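Local coordinates for DegV family protein (Thermus thermophilus, PDB 2DT8) that binds a long-chain fatty acid such as palmitic acid and also carries a zinc ion, at residues 28-33 against 41-46; 46-51 against 260-265; 59-64 against 264-269. One frame throughout, in Å; residues are numbered along the deposited sequence.

Interaction 1: 28-33 against 41-46; sequences LYVNLS and EEITPT
V30 in strand 29-32 and I43 in the loop that leads into a helix at P45 stand 7.9 Å apart at their CA atoms, a spacing bridged by side chains, since no hydrogen bond joins the two segments. I43 is the hub. Both of its branch ends are used: its CG2 methyl lies 3.9 Å from V30 CG2, and its CD1 reaches further along the strand to L32 CD2 at 3.7 Å. V30 and L32 alternate with N31 in the strand, and both turn their CB toward the loop while N31 turns the other way, to bond through ND2 with T60 and S62. The side chain of I43 crosses each of its two strand neighbours at about a right angle, so methyls meet methyls instead of lying alongside one another.

I43 has CG1 anti to its backbone N (chi1 -169°) and an extended chi2 of 158°, which carries CD1 out to L32 and sets CG2 against V30. V30 in turn has CG1 anti to its own N (chi1 177°), which leaves CG2 as the methyl nearest the loop; CG1 comes within 4.2 Å of I43 CD1, a looser touch. A beta-branched residue suits an extended strand as well as this extended loop position, and isoleucine adds the reach that valine lacks. All three touching residues are buried; I48 touches all of them, and A262 touches V30 and I43. T44 follows as the N-cap residue of helix 45-53 in a capping box: its OG1 caps the backbone N of E47, and its own N is bonded to E47 OE1.

The loop residue I43 thus covers the apolar side of strand 24-32, where V30 also meets helix 262-268, in the mixed sheet of the DegV fold.

Interaction 2: 46-51 against 260-265; sequences TEIFQK and LGAVIA
The F49 ring meets the second helix with its edge: A265 O lies in the ring plane, 3.4 Å from CZ and 3.6 Å from CE1, and no atom of 260-265 lies over either face. The slightly positive C-H rim of a phenyl ring suits such a place beside a carbonyl oxygen. That oxygen accepts the backbone N-H of G269 as well. The same CZ also touches the methyl of A265, at 3.9 Å from CB, so the rim of the ring rests on both side chain and backbone of this one residue.

One position earlier, I48 sends its CD1 to A262, 3.8 Å from CB and 3.7 Å from O. CG1 is anti to the carbonyl carbon (chi1 -71°), and the extended chi2 of 166° stretches CD1 out to A262. A262 and A265 are three residues apart and lie along the same flank of helix 262-268, which begins just after its N-cap residue G261. V30 and I43 also cover A262.

This is an apolar helix-helix contact, without hydrogen bonds, in which I48 and F49 of helix 45-53 reach across to the small alanines of helix 262-268.

Interaction 3: 59-64 against 264-269; sequences PTTSQP and IASHTG. With PLM (palmitic acid), chain C.
P59 meets S266 first, its ring carbons CB and CG each 3.7 Å from S266 OG. The hydroxyl is not left to the proline, for it bonds to A262 O one turn back in its own helix; a small serine with its polar end tied to the backbone can therefore sit against an apolar ring. T60 turns away, its OG1 bonded to N31.

T61 carries the contact and uses both branches. Its methyl CG2 packs on S266 CB at 3.7 Å, while OG1 lies between an imidazole and a carboxylate. Placing OG1 between the backbone N and the carbonyl carbon (chi1 59°) brings it within 2.9 Å of H267 NE2, which donates to it, and the hydroxyl gives its own proton to palmitic acid O2 at 2.7 Å. A threonine suits this place because one hydroxyl can accept and donate at once while the methyl fills the gap to the helix. The NE2 bond is only 2° out of the ring plane of H267. Over one face of that ring, C5 of the fatty acid lies 3.5 Å above the plane, offset toward the rim, so the histidine serves the polar head through T61 and the chain through its flat side. With an alanine in place of H267, T61 OG1 is likely to lose its donor and a gap to open beside C4 and C5 of the fatty acid.

After S62, Q63 CB comes 3.7 Å from palmitate O1, and S93 OG makes a further hydrogen bond to the carboxylic group. From the helix, I264 CD1 and T268 add to the wall beside the fatty-acid chain. Strand 60-62 pairs antiparallel with strand 24-32, and helix 262-268 lies against it, with I48 of helix 45-53 touching both P59 and S266.

In the fold
Interactions 1 and 2 form an apolar cluster next to interaction 3, which carries the polar contact to the fatty acid. Interactions 1 and 2 have centres about 6 Å apart and share T46; I43 CG2 meets A262 CB at 3.5 Å, joining the loop to helix 262-268. The centre of interaction 3 is about 8 Å from the centres of the other two: it shares I264 and A265 with interaction 2, where I48 CG2 touches P59 CG at 3.5 Å, and joins interaction 1 through the sheet, N31 N lying 2.7 Å from T60 O in a probable hydrogen bond. Palmitate also touches L28 and V263, while the side chains of V30 and A265 stay about 8 and 9 Å from it. All three lie away from the zinc site of E67 and E105.

Interaction 1: 28-33 against 41-46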
ATOM      1  N   LEU A  28      -6.975   9.232   5.394  1.00  5.69           N
ATOM      2  CA  LEU A  28      -5.891  10.193   5.268  1.00  3.46           C
ATOM      3  C   LEU A  28      -6.480  11.236   4.309  1.00  5.03           C
ATOM      4  O   LEU A  28      -7.571  11.026   3.738  1.00  5.28           O
ATOM      5  CB  LEU A  28      -4.613   9.573   4.700  1.00  4.70           C
ATOM      6  CG  LEU A  28      -3.689   9.060   5.818  1.00  4.40           C
ATOM      7  CD1 LEU A  28      -4.149   7.685   6.299  1.00  4.38           C
ATOM      8  CD2 LEU A  28      -2.247   9.009   5.332  1.00  3.84           C
ATOM      9  N   TYR A  29      -5.776  12.348   4.125  1.00  5.52           N
ATOM     10  CA  TYR A  29      -6.284  13.437   3.310  1.00  6.14           C
ATOM     11  C   TYR A  29      -5.342  13.937   2.249  1.00  5.76           C
ATOM     12  O   TYR A  29      -4.125  13.846   2.379  1.00  5.62           O
ATOM     13  CB  TYR A  29      -6.649  14.622   4.208  1.00  8.72           C
ATOM     14  CG  TYR A  29      -7.447  14.232   5.419  1.00 10.39           C
ATOM     15  CD1 TYR A  29      -6.820  13.731   6.561  1.00 12.70           C
ATOM     16  CD2 TYR A  29      -8.833  14.320   5.409  1.00 13.07           C
ATOM     17  CE1 TYR A  29      -7.564  13.319   7.668  1.00 12.94           C
ATOM     18  CE2 TYR A  29      -9.587  13.911   6.511  1.00 14.10           C
ATOM     19  CZ  TYR A  29      -8.944  13.414   7.629  1.00 14.32           C
ATOM     20  OH  TYR A  29      -9.683  13.015   8.715  1.00 18.06           O
ATOM     21  N   VAL A  30      -5.944  14.492   1.207  1.00  5.83           N
ATOM     22  CA  VAL A  30      -5.229  15.089   0.099  1.00  4.02           C
ATOM     23  C   VAL A  30      -5.509  16.590   0.161  1.00  5.57           C
ATOM     24  O   VAL A  30      -6.664  17.013   0.269  1.00  6.26           O
ATOM     25  CB  VAL A  30      -5.732  14.548  -1.250  1.00  4.37           C
ATOM     26  CG1 VAL A  30      -5.014  15.247  -2.383  1.00  8.12           C
ATOM     27  CG2 VAL A  30      -5.503  13.048  -1.323  1.00  5.32           C
ATOM     28  N   ASN A  31      -4.439  17.377   0.098  1.00  5.42           N
ATOM     29  CA  ASN A  31      -4.522  18.837   0.116  1.00  6.67           C
ATOM     30  C   ASN A  31      -4.291  19.279  -1.326  1.00  6.48           C
ATOM     31  O   ASN A  31      -3.199  19.095  -1.873  1.00  7.89           O
ATOM     32  CB  ASN A  31      -3.440  19.401   1.042  1.00  7.42           C
ATOM     33  CG  ASN A  31      -3.506  18.794   2.426  1.00  9.63           C
ATOM     34  OD1 ASN A  31      -4.565  18.787   3.058  1.00 14.97           O
ATOM     35  ND2 ASN A  31      -2.377  18.280   2.908  1.00 10.24           N
ATOM     36  N   LEU A  32      -5.335  19.847  -1.927  1.00  8.30           N
ATOM     37  CA  LEU A  32      -5.298  20.283  -3.316  1.00 11.55           C
ATOM     38  C   LEU A  32      -6.328  21.393  -3.534  1.00 16.39           C
ATOM     39  O   LEU A  32      -7.359  21.457  -2.877  1.00 13.79           O
ATOM     40  CB  LEU A  32      -5.630  19.091  -4.222  1.00 13.73           C
ATOM     41  CG  LEU A  32      -5.518  19.282  -5.735  1.00 16.04           C
ATOM     42  CD1 LEU A  32      -4.054  19.282  -6.130  1.00 16.54           C
ATOM     43  CD2 LEU A  32      -6.260  18.163  -6.451  1.00 21.40           C
ATOM     44  N   SER A  33      -5.972  22.258  -4.501  1.00 22.20           N
ATOM     45  CA  SER A  33      -6.877  23.352  -4.790  1.00 23.53           C
ATOM     46  C   SER A  33      -7.273  24.223  -3.583  1.00 21.38           C
ATOM     47  O   SER A  33      -8.340  24.818  -3.513  1.00 24.34           O
ATOM     48  CB  SER A  33      -8.232  22.923  -5.374  1.00 23.09           C
ATOM     49  OG  SER A  33      -8.049  22.039  -6.463  1.00 26.54           O
ATOM     50  N   GLU A  41     -13.036   8.809  -0.883  1.00  4.02           N
ATOM     51  CA  GLU A  41     -14.411   9.288  -0.777  1.00  5.30           C
ATOM     52  C   GLU A  41     -14.717  10.603  -1.459  1.00  4.93           C
ATOM     53  O   GLU A  41     -15.815  10.794  -1.987  1.00  6.05           O
ATOM     54  CB  GLU A  41     -14.796   9.453   0.695  1.00  7.87           C
ATOM     55  CG  GLU A  41     -14.636   8.234   1.566  1.00 12.81           C
ATOM     56  CD  GLU A  41     -15.631   7.172   1.173  1.00 23.53           C
ATOM     57  OE1 GLU A  41     -16.836   7.374   1.434  1.00 24.83           O
ATOM     58  OE2 GLU A  41     -15.217   6.138   0.609  1.00 32.57           O
ATOM     59  N   GLU A  42     -13.718  11.414  -1.628  1.00  4.73           N
ATOM     60  CA  GLU A  42     -13.873  12.750  -2.160  1.00  5.51           C
ATOM     61  C   GLU A  42     -12.936  13.215  -3.249  1.00  5.12           C
ATOM     62  O   GLU A  42     -13.089  14.330  -3.744  1.00  6.19           O
ATOM     63  CB  GLU A  42     -13.786  13.754  -1.019  1.00  7.10           C
ATOM     64  CG  GLU A  42     -14.770  13.546   0.099  1.00  9.88           C
ATOM     65  CD  GLU A  42     -14.703  14.681   1.089  1.00 12.10           C
ATOM     66  OE1 GLU A  42     -13.647  14.854   1.731  1.00  9.68           O
ATOM     67  OE2 GLU A  42     -15.701  15.419   1.214  1.00 20.72           O
ATOM     68  N   ILE A  43     -11.950  12.367  -3.599  1.00  5.23           N
ATOM     69  CA  ILE A  43     -11.015  12.702  -4.652  1.00  5.86           C
ATOM     70  C   ILE A  43     -10.432  11.425  -5.242  1.00  5.10           C
ATOM     71  O   ILE A  43     -10.484  10.375  -4.613  1.00  5.99           O
ATOM     72  CB  ILE A  43      -9.891  13.625  -4.096  1.00  7.47           C
ATOM     73  CG1 ILE A  43      -9.061  14.185  -5.259  1.00 12.00           C
ATOM     74  CG2 ILE A  43      -9.015  12.855  -3.094  1.00  8.97           C
ATOM     75  CD1 ILE A  43      -8.316  15.449  -4.937  1.00 22.55           C
ATOM     76  N   THR A  44      -9.977  11.608  -6.511  1.00  5.32           N
ATOM     77  CA  THR A  44      -9.361  10.506  -7.251  1.00  4.61           C
ATOM     78  C   THR A  44      -8.002  10.895  -7.824  1.00  5.69           C
ATOM     79  O   THR A  44      -7.690  12.077  -7.953  1.00  4.84           O
ATOM     80  CB  THR A  44     -10.209  10.096  -8.470  1.00  5.23           C
ATOM     81  OG1 THR A  44     -10.104  11.120  -9.470  1.00  6.48           O
ATOM     82  CG2 THR A  44     -11.678   9.919  -8.092  1.00  6.62           C
ATOM     83  N   PRO A  45      -7.166   9.898  -8.158  1.00  3.90           N
ATOM     84  CA  PRO A  45      -5.853  10.195  -8.739  1.00  4.52           C
ATOM     85  C   PRO A  45      -6.008  10.999 -10.042  1.00  4.92           C
ATOM     86  O   PRO A  45      -5.256  11.940 -10.297  1.00  5.40           O
ATOM     87  CB  PRO A  45      -5.271   8.813  -8.996  1.00  5.03           C
ATOM     88  CG  PRO A  45      -5.822   8.023  -7.811  1.00  5.08           C
ATOM     89  CD  PRO A  45      -7.259   8.479  -7.750  1.00  5.13           C
ATOM     90  N   THR A  46      -6.998  10.634 -10.853  1.00  4.63           N
ATOM     91  CA  THR A  46      -7.232  11.316 -12.126  1.00  4.46           C
ATOM     92  C   THR A  46      -7.484  12.806 -11.922  1.00  6.48           C
ATOM     93  O   THR A  46      -6.961  13.639 -12.675  1.00  5.30           O
ATOM     94  CB  THR A  46      -8.430  10.687 -12.866  1.00  5.73           C
ATOM     95  OG1 THR A  46      -8.102   9.343 -13.236  1.00  9.85           O
ATOM     96  CG2 THR A  46      -8.770  11.480 -14.128  1.00  7.85           C
TER

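Interaction 2: 46-51 against 260-265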
ATOM      1  N   THR A  46      -6.998  10.634 -10.853  1.00  4.63           N
ATOM      2  CA  THR A  46      -7.232  11.316 -12.126  1.00  4.46           C
ATOM      3  C   THR A  46      -7.484  12.806 -11.922  1.00  6.48           C
ATOM      4  O   THR A  46      -6.961  13.639 -12.675  1.00  5.30           O
ATOM      5  CB  THR A  46      -8.430  10.687 -12.866  1.00  5.73           C
ATOM      6  OG1 THR A  46      -8.102   9.343 -13.236  1.00  9.85           O
ATOM      7  CG2 THR A  46      -8.770  11.480 -14.128  1.00  7.85           C
ATOM      8  N   GLU A  47      -8.274  13.146 -10.904  1.00  5.00           N
ATOM      9  CA  GLU A  47      -8.568  14.548 -10.626  1.00  5.50           C
ATOM     10  C   GLU A  47      -7.316  15.308 -10.220  1.00  4.57           C
ATOM     11  O   GLU A  47      -7.114  16.449 -10.634  1.00  6.52           O
ATOM     12  CB  GLU A  47      -9.631  14.669  -9.530  1.00  7.33           C
ATOM     13  CG  GLU A  47     -11.003  14.247 -10.014  1.00  6.31           C
ATOM     14  CD  GLU A  47     -12.019  14.128  -8.893  1.00 10.15           C
ATOM     15  OE1 GLU A  47     -11.697  13.538  -7.841  1.00  9.71           O
ATOM     16  OE2 GLU A  47     -13.145  14.621  -9.080  1.00 11.26           O
ATOM     17  N   ILE A  48      -6.486  14.686  -9.392  1.00  5.02           N
ATOM     18  CA  ILE A  48      -5.249  15.308  -8.956  1.00  5.89           C
ATOM     19  C   ILE A  48      -4.333  15.600 -10.139  1.00  5.40           C
ATOM     20  O   ILE A  48      -3.811  16.711 -10.268  1.00  6.58           O
ATOM     21  CB  ILE A  48      -4.507  14.383  -7.975  1.00  4.14           C
ATOM     22  CG1 ILE A  48      -5.272  14.346  -6.652  1.00  7.72           C
ATOM     23  CG2 ILE A  48      -3.061  14.853  -7.776  1.00  6.59           C
ATOM     24  CD1 ILE A  48      -4.836  13.232  -5.718  1.00  8.00           C
ATOM     25  N   PHE A  49      -4.152  14.618 -11.016  1.00  4.50           N
ATOM     26  CA  PHE A  49      -3.264  14.818 -12.152  1.00  4.64           C
ATOM     27  C   PHE A  49      -3.776  15.846 -13.163  1.00  5.63           C
ATOM     28  O   PHE A  49      -3.014  16.515 -13.847  1.00  4.96           O
ATOM     29  CB  PHE A  49      -2.942  13.474 -12.812  1.00  5.00           C
ATOM     30  CG  PHE A  49      -2.372  12.463 -11.846  1.00  7.59           C
ATOM     31  CD1 PHE A  49      -1.496  12.872 -10.841  1.00  7.10           C
ATOM     32  CD2 PHE A  49      -2.715  11.121 -11.926  1.00  8.97           C
ATOM     33  CE1 PHE A  49      -0.974  11.956  -9.921  1.00 12.18           C
ATOM     34  CE2 PHE A  49      -2.194  10.195 -11.009  1.00 10.85           C
ATOM     35  CZ  PHE A  49      -1.324  10.619 -10.007  1.00 10.10           C
ATOM     36  N   GLN A  50      -5.119  15.899 -13.223  1.00  5.27           N
ATOM     37  CA  GLN A  50      -5.712  16.865 -14.128  1.00  6.06           C
ATOM     38  C   GLN A  50      -5.418  18.294 -13.665  1.00  8.40           C
ATOM     39  O   GLN A  50      -5.202  19.200 -14.458  1.00  7.38           O
ATOM     40  CB  GLN A  50      -7.273  16.778 -14.130  1.00  9.19           C
ATOM     41  CG  GLN A  50      -7.956  17.892 -14.927  1.00 14.95           C
ATOM     42  CD  GLN A  50      -9.450  18.000 -14.666  1.00 26.22           C
ATOM     43  OE1 GLN A  50     -10.106  18.919 -15.159  1.00 31.49           O
ATOM     44  NE2 GLN A  50      -9.994  17.067 -13.890  1.00 26.41           N
ATOM     45  N   LYS A  51      -5.456  18.429 -12.328  1.00  5.61           N
ATOM     46  CA  LYS A  51      -5.160  19.737 -11.777  1.00  7.40           C
ATOM     47  C   LYS A  51      -3.685  20.167 -11.986  1.00  9.21           C
ATOM     48  O   LYS A  51      -3.360  21.321 -12.297  1.00 10.03           O
ATOM     49  CB  LYS A  51      -5.405  19.835 -10.207  1.00 10.58           C
ATOM     50  CG  LYS A  51      -6.868  19.752  -9.816  1.00 16.82           C
ATOM     51  CD  LYS A  51      -7.673  20.908 -10.392  1.00 23.10           C
ATOM     52  CE  LYS A  51      -9.080  20.927  -9.807  1.00 23.46           C
ATOM     53  NZ  LYS A  51      -9.919  21.993 -10.425  1.00 28.59           N
ATOM     54  N   LEU A 260      -4.866   2.734  -7.219  1.00  6.29           N
ATOM     55  CA  LEU A 260      -4.194   3.316  -6.069  1.00  5.77           C
ATOM     56  C   LEU A 260      -5.116   4.388  -5.507  1.00  4.35           C
ATOM     57  O   LEU A 260      -5.907   4.998  -6.249  1.00  5.77           O
ATOM     58  CB  LEU A 260      -2.916   4.025  -6.514  1.00  7.28           C
ATOM     59  CG  LEU A 260      -1.723   3.190  -6.954  1.00  8.92           C
ATOM     60  CD1 LEU A 260      -0.669   4.103  -7.560  1.00 10.71           C
ATOM     61  CD2 LEU A 260      -1.165   2.454  -5.745  1.00  9.05           C
ATOM     62  N   GLY A 261      -5.024   4.628  -4.209  1.00  4.20           N
ATOM     63  CA  GLY A 261      -5.812   5.693  -3.624  1.00  4.35           C
ATOM     64  C   GLY A 261      -5.190   7.038  -3.984  1.00  4.78           C
ATOM     65  O   GLY A 261      -4.026   7.121  -4.397  1.00  4.50           O
ATOM     66  N   ALA A 262      -5.969   8.102  -3.816  1.00  3.97           N
ATOM     67  CA  ALA A 262      -5.497   9.444  -4.118  1.00  5.50           C
ATOM     68  C   ALA A 262      -4.294   9.820  -3.257  1.00  3.17           C
ATOM     69  O   ALA A 262      -3.386  10.516  -3.719  1.00  3.93           O
ATOM     70  CB  ALA A 262      -6.620  10.438  -3.908  1.00  3.62           C
ATOM     71  N   VAL A 263      -4.268   9.364  -2.004  1.00  3.31           N
ATOM     72  CA  VAL A 263      -3.134   9.702  -1.147  1.00  3.97           C
ATOM     73  C   VAL A 263      -1.848   9.049  -1.654  1.00  2.99           C
ATOM     74  O   VAL A 263      -0.818   9.719  -1.775  1.00  3.59           O
ATOM     75  CB  VAL A 263      -3.412   9.335   0.331  1.00  3.80           C
ATOM     76  CG1 VAL A 263      -2.123   9.412   1.152  1.00  4.75           C
ATOM     77  CG2 VAL A 263      -4.433  10.317   0.910  1.00  5.26           C
ATOM     78  N   ILE A 264      -1.889   7.762  -1.984  1.00  3.68           N
ATOM     79  CA  ILE A 264      -0.687   7.125  -2.503  1.00  3.17           C
ATOM     80  C   ILE A 264      -0.305   7.716  -3.867  1.00  4.85           C
ATOM     81  O   ILE A 264       0.863   7.998  -4.127  1.00  5.28           O
ATOM     82  CB  ILE A 264      -0.873   5.593  -2.656  1.00  3.88           C
ATOM     83  CG1 ILE A 264      -1.110   4.955  -1.287  1.00  4.23           C
ATOM     84  CG2 ILE A 264       0.361   4.981  -3.334  1.00  5.10           C
ATOM     85  CD1 ILE A 264       0.086   5.027  -0.349  1.00  6.71           C
ATOM     86  N   ALA A 265      -1.296   7.920  -4.734  1.00  4.33           N
ATOM     87  CA  ALA A 265      -1.040   8.457  -6.068  1.00  4.09           C
ATOM     88  C   ALA A 265      -0.440   9.862  -6.042  1.00  4.01           C
ATOM     89  O   ALA A 265       0.263  10.252  -6.979  1.00  5.67           O
ATOM     90  CB  ALA A 265      -2.324   8.459  -6.886  1.00  5.56           C
TER

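Interaction 3: 59-64 against 264-269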
ATOM      1  N   PRO A  59      -0.143  18.416  -5.194  1.00 10.26           N
ATOM      2  CA  PRO A  59      -0.918  17.937  -4.067  1.00  9.79           C
ATOM      3  C   PRO A  59       0.022  17.549  -2.924  1.00  8.52           C
ATOM      4  O   PRO A  59       1.183  17.217  -3.126  1.00 10.02           O
ATOM      5  CB  PRO A  59      -1.704  16.614  -4.433  1.00  9.82           C
ATOM      6  CG  PRO A  59      -0.718  15.976  -5.381  1.00 12.75           C
ATOM      7  CD  PRO A  59      -0.276  17.153  -6.196  1.00 10.58           C
ATOM      8  N   THR A  60      -0.550  17.657  -1.712  1.00  8.33           N
ATOM      9  CA  THR A  60       0.238  17.269  -0.559  1.00  6.58           C
ATOM     10  C   THR A  60      -0.775  16.368   0.152  1.00  4.99           C
ATOM     11  O   THR A  60      -1.946  16.308  -0.199  1.00  5.06           O
ATOM     12  CB  THR A  60       0.847  18.335   0.401  1.00  6.96           C
ATOM     13  OG1 THR A  60      -0.212  19.145   0.914  1.00  9.13           O
ATOM     14  CG2 THR A  60       1.809  19.227  -0.391  1.00  9.21           C
ATOM     15  N   THR A  61      -0.248  15.709   1.199  1.00  4.93           N
ATOM     16  CA  THR A  61      -1.109  14.790   1.917  1.00  4.64           C
ATOM     17  C   THR A  61      -0.940  14.927   3.456  1.00  6.16           C
ATOM     18  O   THR A  61       0.053  15.513   3.892  1.00  7.77           O
ATOM     19  CB  THR A  61      -0.897  13.264   1.563  1.00  5.06           C
ATOM     20  OG1 THR A  61       0.458  12.892   1.839  1.00  6.34           O
ATOM     21  CG2 THR A  61      -1.145  13.058   0.077  1.00  5.92           C
ATOM     22  N   SER A  62      -1.896  14.431   4.236  1.00  6.31           N
ATOM     23  CA  SER A  62      -1.834  14.535   5.683  1.00  6.27           C
ATOM     24  C   SER A  62      -2.289  13.232   6.345  1.00  6.70           C
ATOM     25  O   SER A  62      -3.240  12.589   5.922  1.00  6.53           O
ATOM     26  CB  SER A  62      -2.753  15.652   6.178  1.00  9.17           C
ATOM     27  OG  SER A  62      -2.316  16.916   5.704  1.00 14.11           O
ATOM     28  N   GLN A  63      -1.578  12.925   7.443  1.00  6.23           N
ATOM     29  CA  GLN A  63      -1.884  11.677   8.115  1.00  6.18           C
ATOM     30  C   GLN A  63      -3.013  12.035   9.093  1.00  5.45           C
ATOM     31  O   GLN A  63      -3.290  13.201   9.340  1.00  6.43           O
ATOM     32  CB  GLN A  63      -0.662  11.204   8.952  1.00  6.46           C
ATOM     33  CG  GLN A  63      -0.403  12.042  10.213  1.00  7.72           C
ATOM     34  CD  GLN A  63       0.498  13.219   9.952  1.00 12.56           C
ATOM     35  OE1 GLN A  63       0.466  13.815   8.880  1.00 13.59           O
ATOM     36  NE2 GLN A  63       1.314  13.569  10.945  1.00 16.60           N
ATOM     37  N   PRO A  64      -3.640  10.964   9.614  1.00  4.52           N
ATOM     38  CA  PRO A  64      -4.730  11.208  10.539  1.00  4.99           C
ATOM     39  C   PRO A  64      -4.233  11.723  11.922  1.00  6.13           C
ATOM     40  O   PRO A  64      -3.055  11.501  12.225  1.00  6.80           O
ATOM     41  CB  PRO A  64      -5.424   9.813  10.822  1.00  4.31           C
ATOM     42  CG  PRO A  64      -4.879   8.967   9.696  1.00  5.62           C
ATOM     43  CD  PRO A  64      -3.485   9.510   9.465  1.00  4.89           C
ATOM     44  N   ILE A 264      -1.889   7.762  -1.984  1.00  3.68           N
ATOM     45  CA  ILE A 264      -0.687   7.125  -2.503  1.00  3.17           C
ATOM     46  C   ILE A 264      -0.305   7.716  -3.867  1.00  4.85           C
ATOM     47  O   ILE A 264       0.863   7.998  -4.127  1.00  5.28           O
ATOM     48  CB  ILE A 264      -0.873   5.593  -2.656  1.00  3.88           C
ATOM     49  CG1 ILE A 264      -1.110   4.955  -1.287  1.00  4.23           C
ATOM     50  CG2 ILE A 264       0.361   4.981  -3.334  1.00  5.10           C
ATOM     51  CD1 ILE A 264       0.086   5.027  -0.349  1.00  6.71           C
ATOM     52  N   ALA A 265      -1.296   7.920  -4.734  1.00  4.33           N
ATOM     53  CA  ALA A 265      -1.040   8.457  -6.068  1.00  4.09           C
ATOM     54  C   ALA A 265      -0.440   9.862  -6.042  1.00  4.01           C
ATOM     55  O   ALA A 265       0.263  10.252  -6.979  1.00  5.67           O
ATOM     56  CB  ALA A 265      -2.324   8.459  -6.886  1.00  5.56           C
ATOM     57  N   SER A 266      -0.726  10.623  -4.988  1.00  4.18           N
ATOM     58  CA  SER A 266      -0.183  11.983  -4.845  1.00  5.17           C
ATOM     59  C   SER A 266       1.342  11.949  -4.736  1.00  3.69           C
ATOM     60  O   SER A 266       2.021  12.947  -5.010  1.00  5.93           O
ATOM     61  CB  SER A 266      -0.742  12.665  -3.591  1.00  6.03           C
ATOM     62  OG  SER A 266      -2.113  13.004  -3.746  1.00  6.73           O
ATOM     63  N   HIS A 267       1.870  10.797  -4.322  1.00  4.77           N
ATOM     64  CA  HIS A 267       3.311  10.620  -4.189  1.00  4.04           C
ATOM     65  C   HIS A 267       3.942   9.835  -5.324  1.00  5.98           C
ATOM     66  O   HIS A 267       5.062  10.125  -5.728  1.00  6.70           O
ATOM     67  CB  HIS A 267       3.625   9.962  -2.856  1.00  5.12           C
ATOM     68  CG  HIS A 267       3.308  10.838  -1.695  1.00  4.45           C
ATOM     69  ND1 HIS A 267       4.189  11.791  -1.215  1.00  6.86           N
ATOM     70  CD2 HIS A 267       2.169  10.993  -0.981  1.00  5.24           C
ATOM     71  CE1 HIS A 267       3.603  12.488  -0.264  1.00  5.95           C
ATOM     72  NE2 HIS A 267       2.371  12.023  -0.101  1.00  6.57           N
ATOM     73  N   THR A 268       3.243   8.839  -5.854  1.00  5.20           N
ATOM     74  CA  THR A 268       3.824   8.073  -6.963  1.00  5.11           C
ATOM     75  C   THR A 268       3.680   8.802  -8.297  1.00  5.48           C
ATOM     76  O   THR A 268       4.578   8.760  -9.145  1.00  6.77           O
ATOM     77  CB  THR A 268       3.185   6.678  -7.088  1.00  5.34           C
ATOM     78  OG1 THR A 268       1.789   6.816  -7.366  1.00  7.03           O
ATOM     79  CG2 THR A 268       3.365   5.875  -5.794  1.00  8.99           C
ATOM     80  N   GLY A 269       2.545   9.469  -8.482  1.00  6.01           N
ATOM     81  CA  GLY A 269       2.321  10.205  -9.707  1.00  5.61           C
ATOM     82  C   GLY A 269       1.566   9.420 -10.760  1.00  5.75           C
ATOM     83  O   GLY A 269       1.146   8.290 -10.516  1.00  6.31           O
TER
HETATM   84  C1  PLM C 701       0.937  11.184   4.682  1.00  8.51           C
HETATM   85  O1  PLM C 701       1.377  10.836   5.893  1.00  9.55           O
HETATM   86  O2  PLM C 701       0.734  12.354   4.433  1.00  8.95           O
HETATM   87  C2  PLM C 701       0.699  10.120   3.631  1.00  9.45           C
HETATM   88  C3  PLM C 701       2.025   9.807   2.929  1.00  8.22           C
HETATM   89  C4  PLM C 701       1.809   8.768   1.826  1.00  7.58           C
HETATM   90  C5  PLM C 701       3.152   8.446   1.175  1.00  7.98           C
HETATM   91  C6  PLM C 701       2.985   7.341   0.133  1.00  7.17           C
HETATM   92  C7  PLM C 701       4.327   7.078  -0.520  1.00  7.63           C
HETATM   93  C8  PLM C 701       4.238   5.857  -1.405  1.00 13.36           C
HETATM   94  C9  PLM C 701       5.659   5.433  -1.769  1.00 15.61           C
HETATM   95  CA  PLM C 701       5.644   4.649  -3.066  1.00 21.35           C
HETATM   96  CB  PLM C 701       5.345   3.199  -2.733  1.00 17.45           C
HETATM   97  CC  PLM C 701       3.954   2.856  -3.235  1.00 18.93           C
HETATM   98  CD  PLM C 701       4.048   1.659  -4.164  1.00 18.40           C
HETATM   99  CE  PLM C 701       2.685   1.427  -4.811  1.00 18.02           C
HETATM  100  CF  PLM C 701       2.786   0.290  -5.839  1.00 20.33           C
HETATM  101  CG  PLM C 701       2.775  -1.058  -5.118  1.00 21.36           C